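Local coordinates for protein cadherin-related family member 2 (Homo sapiens, PDB 5CZR) that mediates calcium-dependent heterophilic adhesion between adjacent microvilli by binding CDHR5, and so controls how microvilli pack at the apical surface of epithelial cells, at residues A[14-19]-A[91-96]; A[45-50]-A[72-77]. All coordinates share one frame; numbering follows the deposited sequence.

Overall arrangement
Both contacts lie in the first of the two cadherin repeats held by this fragment, and their centres are 11 Å apart. They share one mixed sheet, in which strand 13-17 runs parallel to strand 86-96, which in turn lies antiparallel to strand 73-81. Contact 1 pairs edge strand 13-17 with strand 86-96; contact 2, nested within the loop that contact 1 closes, sets the 45-50 loop against strand 73-81. Probable backbone hydrogen bonds tie the two together, Val93 N to Phe74 O at 2.7 Å and Met91 N to Val76 O at 2.8 Å. Contact 1 ends at two calcium ions between the repeats, whereas the Phe50 side chain stays about 11 Å from a bound calcium.

Contact 1 of 2, residues A[14-19]-A[91-96]. With CA (calcium ion), chain F; CA (calcium ion), chain G.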
loop_
_atom_site.group_PDB
_atom_site.type_symbol
_atom_site.label_atom_id
_atom_site.label_comp_id
_atom_site.label_asym_id
_atom_site.label_seq_id
_atom_site.Cartn_x
_atom_site.Cartn_y
_atom_site.Cartn_z
ATOM N N VAL A 14 1.224 15.136 -15.380
ATOM C CA VAL A 14 2.242 14.107 -15.377
ATOM C C VAL A 14 1.900 13.041 -14.333
ATOM O O VAL A 14 1.331 13.351 -13.278
ATOM C CB VAL A 14 3.626 14.723 -15.087
ATOM C CG1 VAL A 14 3.681 15.318 -13.677
ATOM C CG2 VAL A 14 4.705 13.693 -15.271
ATOM N N ILE A 15 2.241 11.789 -14.657
ATOM C CA ILE A 15 1.984 10.655 -13.792
ATOM C C ILE A 15 3.290 10.189 -13.233
ATOM O O ILE A 15 4.228 9.994 -13.966
ATOM C CB ILE A 15 1.373 9.510 -14.568
ATOM C CG1 ILE A 15 -0.033 9.902 -15.015
ATOM C CG2 ILE A 15 1.267 8.263 -13.696
ATOM C CD1 ILE A 15 -0.627 8.956 -16.049
ATOM N N LEU A 16 3.349 10.031 -11.926
ATOM C CA LEU A 16 4.564 9.631 -11.249
ATOM C C LEU A 16 4.219 8.599 -10.212
ATOM O O LEU A 16 3.202 8.703 -9.529
ATOM C CB LEU A 16 5.238 10.817 -10.569
ATOM C CG LEU A 16 5.719 11.950 -11.503
ATOM C CD1 LEU A 16 6.170 13.183 -10.720
ATOM C CD2 LEU A 16 6.851 11.455 -12.401
ATOM N N PRO A 17 5.069 7.588 -10.075
ATOM C CA PRO A 17 4.868 6.641 -8.971
ATOM C C PRO A 17 5.252 7.198 -7.606
ATOM O O PRO A 17 6.234 7.924 -7.482
ATOM C CB PRO A 17 5.802 5.492 -9.354
ATOM C CG PRO A 17 6.908 6.166 -10.094
ATOM C CD PRO A 17 6.323 7.343 -10.799
ATOM N N GLU A 18 4.494 6.812 -6.577
ATOM C CA GLU A 18 4.692 7.347 -5.225
ATOM C C GLU A 18 6.057 6.950 -4.634
ATOM O O GLU A 18 6.548 7.639 -3.760
ATOM C CB GLU A 18 3.548 6.966 -4.264
ATOM C CG GLU A 18 3.422 5.471 -3.972
ATOM C CD GLU A 18 2.600 5.167 -2.742
ATOM O OE1 GLU A 18 1.877 4.161 -2.753
ATOM O OE2 GLU A 18 2.684 5.937 -1.760
ATOM N N ASP A 19 6.644 5.856 -5.124
ATOM C CA ASP A 19 7.961 5.390 -4.666
ATOM C C ASP A 19 9.187 6.003 -5.401
ATOM O O ASP A 19 10.293 5.538 -5.238
ATOM C CB ASP A 19 8.018 3.857 -4.684
ATOM C CG ASP A 19 7.747 3.270 -6.051
ATOM O OD1 ASP A 19 7.644 4.019 -7.024
ATOM O OD2 ASP A 19 7.615 2.032 -6.145
ATOM N N MET A 91 0.119 22.713 -13.805
ATOM C CA MET A 91 0.257 21.297 -14.118
ATOM C C MET A 91 -0.325 20.441 -12.988
ATOM O O MET A 91 -0.033 20.661 -11.808
ATOM C CB MET A 91 1.734 20.941 -14.319
ATOM C CG MET A 91 1.986 19.511 -14.772
ATOM S SD MET A 91 3.729 19.029 -14.829
ATOM C CE MET A 91 3.937 18.978 -16.600
ATOM N N LEU A 92 -1.085 19.418 -13.363
ATOM C CA LEU A 92 -1.600 18.437 -12.391
ATOM C C LEU A 92 -0.611 17.275 -12.230
ATOM O O LEU A 92 -0.235 16.631 -13.210
ATOM C CB LEU A 92 -2.950 17.879 -12.843
ATOM C CG LEU A 92 -3.604 16.841 -11.914
ATOM C CD1 LEU A 92 -3.969 17.441 -10.555
ATOM C CD2 LEU A 92 -4.853 16.229 -12.567
ATOM N N VAL A 93 -0.153 17.047 -11.008
ATOM C CA VAL A 93 0.692 15.885 -10.729
ATOM C C VAL A 93 -0.210 14.747 -10.234
ATOM O O VAL A 93 -0.950 14.931 -9.278
ATOM C CB VAL A 93 1.766 16.189 -9.694
ATOM C CG1 VAL A 93 2.610 14.947 -9.445
ATOM C CG2 VAL A 93 2.664 17.319 -10.178
ATOM N N ILE A 94 -0.180 13.621 -10.938
ATOM C CA ILE A 94 -1.002 12.439 -10.575
ATOM C C ILE A 94 -0.066 11.387 -10.041
ATOM O O ILE A 94 0.822 10.914 -10.770
ATOM C CB ILE A 94 -1.738 11.887 -11.796
ATOM C CG1 ILE A 94 -2.738 12.917 -12.277
ATOM C CG2 ILE A 94 -2.447 10.558 -11.477
ATOM C CD1 ILE A 94 -3.174 12.733 -13.704
ATOM N N VAL A 95 -0.198 11.110 -8.753
ATOM C CA VAL A 95 0.653 10.173 -8.093
ATOM C C VAL A 95 0.013 8.774 -8.231
ATOM O O VAL A 95 -1.150 8.614 -7.927
ATOM C CB VAL A 95 0.802 10.533 -6.606
ATOM C CG1 VAL A 95 1.701 9.526 -5.891
ATOM C CG2 VAL A 95 1.361 11.935 -6.434
ATOM N N GLU A 96 0.792 7.777 -8.643
ATOM C CA GLU A 96 0.324 6.386 -8.695
ATOM C C GLU A 96 0.609 5.609 -7.413
ATOM O O GLU A 96 1.690 5.724 -6.821
ATOM C CB GLU A 96 0.944 5.641 -9.855
ATOM C CG GLU A 96 0.304 6.031 -11.189
ATOM C CD GLU A 96 0.574 5.070 -12.369
ATOM O OE1 GLU A 96 1.588 4.348 -12.389
ATOM O OE2 GLU A 96 -0.224 5.077 -13.334
HETATM CA CA CA F . 2.726 5.722 0.501
HETATM CA CA CA G . 0.497 2.749 -1.549
HETATM O O HOH W 1 4.780 6.556 0.703
HETATM O O HOH W 2 2.526 4.773 2.444
#
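Five backbone hydrogen bonds join Val14 and Leu16 of strand 14-17, and Glu18 just after it, to Leu92, Ile94 and Glu96 of the parallel strand 91-96. Leu92 O accepts from Val14 N at 3.0 Å, and the bonds then pass back and forth through Ile94 and Leu16. Leu16 O receives Glu96 N at 2.7 Å from a donor tilted 24° out of the carbonyl plane; the same oxygen also takes a CA-H contact from Val95. Glu18 N closes the series on Glu96 O, in the carbonyl plane.

The side-chain contacts fall on two faces. Facing the interior, Val14 CG1 meets Met91 SD at 3.9 Å, while Leu16 CD1 reaches Val93 CG1; Phe27 and Phe51 from the opposing sheet pack here too. On the other face, Ile15 CG1 meets Ile94 CB, and Ile15 CG2 lies 3.5 Å from the methylene Glu96 CG; Glu96 OE1 forms a salt bridge with Arg98.

Within this contact Glu18 alone reaches the metals. Its CG sits between the backbone N and the carbonyl carbon (chi1 65°), with CB against Val95 CG1 at 3.6 Å, and the chain then extends toward the ions. Glu18 OE1 binds one calcium ion and Glu18 OE2 the other, each at 2.3 Å, so the carboxylate bridges them. Asp67, Glu69, Asp100 and two waters share the OE2 ion, and Tyr68 N also donates to this oxygen; Asp97, Asp133 and the Arg98 carbonyl share the OE1 ion. Gathering so many carboxylates probably depends on the cations to offset their charge, consistent with calcium-dependent adhesion.

Contact 2 of 2, residues A[45-50]-A[72-77]; sequences GPNAYF and YTFKVT
With its CG anti to the carbonyl carbon (chi1 -67°), Asn47 turns its amide to the backbone of Lys75, while Phe74, whose CG lies between its own N and carbonyl carbon (chi1 60°), brings its ring to that of Phe50. The amide gives the one hydrogen bond between the two segments: Asn47 ND2 donates to Lys75 O at 3.0 Å, nearly straight, with the oxygen in the amide plane and the nitrogen in the carbonyl plane.

Beside this bond the two phenylalanines form an offset stack, centroids 4.5 Å apart and planes inclined by 29°. Phe74 CZ lies over one face of the Phe50 ring, toward its rim, and Tyr49 CE1 sits over the centre of the opposite face. Asn47 CB approaches the Phe74 ring obliquely, 3.6 Å from Phe74 CD2, and Val76 CG1 fills in beside it, 3.8 Å from Asn47 CB. Replacing Asn47 by an alanine is likely to leave Lys75 O without this donor and the loop less firmly tied to the strand.

The Phe50 ring also packs against Leu66 and Leu71 in the core. The type I turn from Gly45 to Ala48 and the short 3-10 segment 48-50 carry the chain from strand 40-44 to strand 51-53, a crossing between the two sheets of the cadherin beta-sandwich.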
loop_
_atom_site.group_PDB
_atom_site.type_symbol
_atom_site.label_atom_id
_atom_site.label_comp_id
_atom_site.label_asym_id
_atom_site.label_seq_id
_atom_site.Cartn_x
_atom_site.Cartn_y
_atom_site.Cartn_z
ATOM N N GLY A 45 4.981 27.906 -6.461
ATOM C CA GLY A 45 3.770 27.684 -5.713
ATOM C C GLY A 45 4.018 26.780 -4.485
ATOM O O GLY A 45 5.152 26.293 -4.262
ATOM N N PRO A 46 2.973 26.581 -3.675
ATOM C CA PRO A 46 3.088 25.876 -2.390
ATOM C C PRO A 46 3.545 24.415 -2.476
ATOM O O PRO A 46 4.064 23.908 -1.491
ATOM C CB PRO A 46 1.662 25.965 -1.786
ATOM C CG PRO A 46 0.790 26.631 -2.806
ATOM C CD PRO A 46 1.686 27.323 -3.795
ATOM N N ASN A 47 3.363 23.786 -3.631
ATOM C CA ASN A 47 3.795 22.421 -3.878
ATOM C C ASN A 47 5.075 22.313 -4.736
ATOM O O ASN A 47 5.503 21.192 -5.087
ATOM C CB ASN A 47 2.674 21.677 -4.601
ATOM C CG ASN A 47 1.448 21.482 -3.738
ATOM O OD1 ASN A 47 1.561 21.261 -2.539
ATOM N ND2 ASN A 47 0.273 21.585 -4.333
ATOM N N ALA A 48 5.688 23.450 -5.074
ATOM C CA ALA A 48 6.885 23.403 -5.922
ATOM C C ALA A 48 8.060 22.701 -5.249
ATOM O O ALA A 48 8.943 22.187 -5.930
ATOM C CB ALA A 48 7.292 24.786 -6.342
ATOM N N TYR A 49 8.064 22.688 -3.913
ATOM C CA TYR A 49 9.153 22.100 -3.137
ATOM C C TYR A 49 9.313 20.572 -3.384
ATOM O O TYR A 49 10.328 19.990 -3.009
ATOM C CB TYR A 49 8.966 22.350 -1.632
ATOM C CG TYR A 49 7.837 21.522 -1.020
ATOM C CD1 TYR A 49 8.064 20.243 -0.561
ATOM C CD2 TYR A 49 6.541 22.039 -0.898
ATOM C CE1 TYR A 49 7.036 19.477 -0.002
ATOM C CE2 TYR A 49 5.506 21.282 -0.349
ATOM C CZ TYR A 49 5.759 19.982 0.079
ATOM O OH TYR A 49 4.761 19.215 0.638
ATOM N N PHE A 50 8.295 19.935 -3.945
ATOM C CA PHE A 50 8.400 18.535 -4.348
ATOM C C PHE A 50 9.436 18.289 -5.444
ATOM O O PHE A 50 9.843 17.140 -5.632
ATOM C CB PHE A 50 7.056 17.979 -4.851
ATOM C CG PHE A 50 6.121 17.592 -3.768
ATOM C CD1 PHE A 50 6.306 16.419 -3.054
ATOM C CD2 PHE A 50 5.019 18.413 -3.452
ATOM C CE1 PHE A 50 5.444 16.087 -2.009
ATOM C CE2 PHE A 50 4.136 18.049 -2.450
ATOM C CZ PHE A 50 4.346 16.882 -1.727
ATOM N N TYR A 72 -2.615 12.437 -3.248
ATOM C CA TYR A 72 -2.649 11.540 -4.400
ATOM C C TYR A 72 -2.645 12.257 -5.722
ATOM O O TYR A 72 -2.337 11.682 -6.754
ATOM C CB TYR A 72 -3.823 10.545 -4.301
ATOM C CG TYR A 72 -5.203 11.097 -4.777
ATOM C CD1 TYR A 72 -5.693 12.352 -4.366
ATOM C CD2 TYR A 72 -5.949 10.398 -5.694
ATOM C CE1 TYR A 72 -6.891 12.869 -4.855
ATOM C CE2 TYR A 72 -7.183 10.867 -6.166
ATOM C CZ TYR A 72 -7.646 12.116 -5.769
ATOM O OH TYR A 72 -8.840 12.583 -6.249
ATOM N N THR A 73 -2.996 13.535 -5.673
ATOM C CA THR A 73 -2.703 14.453 -6.746
ATOM C C THR A 73 -2.418 15.818 -6.145
ATOM O O THR A 73 -2.858 16.106 -5.024
ATOM C CB THR A 73 -3.877 14.688 -7.693
ATOM O OG1 THR A 73 -4.903 15.354 -6.953
ATOM C CG2 THR A 73 -4.399 13.382 -8.283
ATOM N N PHE A 74 -1.754 16.675 -6.925
ATOM C CA PHE A 74 -1.572 18.059 -6.542
ATOM C C PHE A 74 -1.164 18.911 -7.726
ATOM O O PHE A 74 -0.801 18.377 -8.780
ATOM C CB PHE A 74 -0.568 18.196 -5.399
ATOM C CG PHE A 74 0.813 17.684 -5.712
ATOM C CD1 PHE A 74 1.139 16.366 -5.500
ATOM C CD2 PHE A 74 1.787 18.544 -6.213
ATOM C CE1 PHE A 74 2.402 15.891 -5.780
ATOM C CE2 PHE A 74 3.072 18.095 -6.458
ATOM C CZ PHE A 74 3.379 16.757 -6.253
ATOM N N LYS A 75 -1.282 20.223 -7.557
ATOM C CA LYS A 75 -1.018 21.143 -8.641
ATOM C C LYS A 75 0.295 21.833 -8.380
ATOM O O LYS A 75 0.608 22.160 -7.254
ATOM C CB LYS A 75 -2.085 22.258 -8.732
ATOM C CG LYS A 75 -3.523 21.793 -8.460
ATOM C CD LYS A 75 -4.362 21.455 -9.689
ATOM C CE LYS A 75 -5.705 20.827 -9.293
ATOM N NZ LYS A 75 -6.456 20.485 -10.527
ATOM N N VAL A 76 0.980 22.157 -9.461
ATOM C CA VAL A 76 2.102 23.051 -9.385
ATOM C C VAL A 76 2.018 24.054 -10.510
ATOM O O VAL A 76 1.336 23.831 -11.500
ATOM C CB VAL A 76 3.452 22.288 -9.471
ATOM C CG1 VAL A 76 3.664 21.471 -8.226
ATOM C CG2 VAL A 76 3.514 21.409 -10.715
ATOM N N THR A 77 2.689 25.179 -10.330
ATOM C CA THR A 77 2.813 26.160 -11.391
ATOM C C THR A 77 4.121 25.914 -12.113
ATOM O O THR A 77 5.189 25.845 -11.492
ATOM C CB THR A 77 2.741 27.597 -10.845
ATOM O OG1 THR A 77 1.474 27.771 -10.225
ATOM C CG2 THR A 77 2.842 28.613 -11.981
#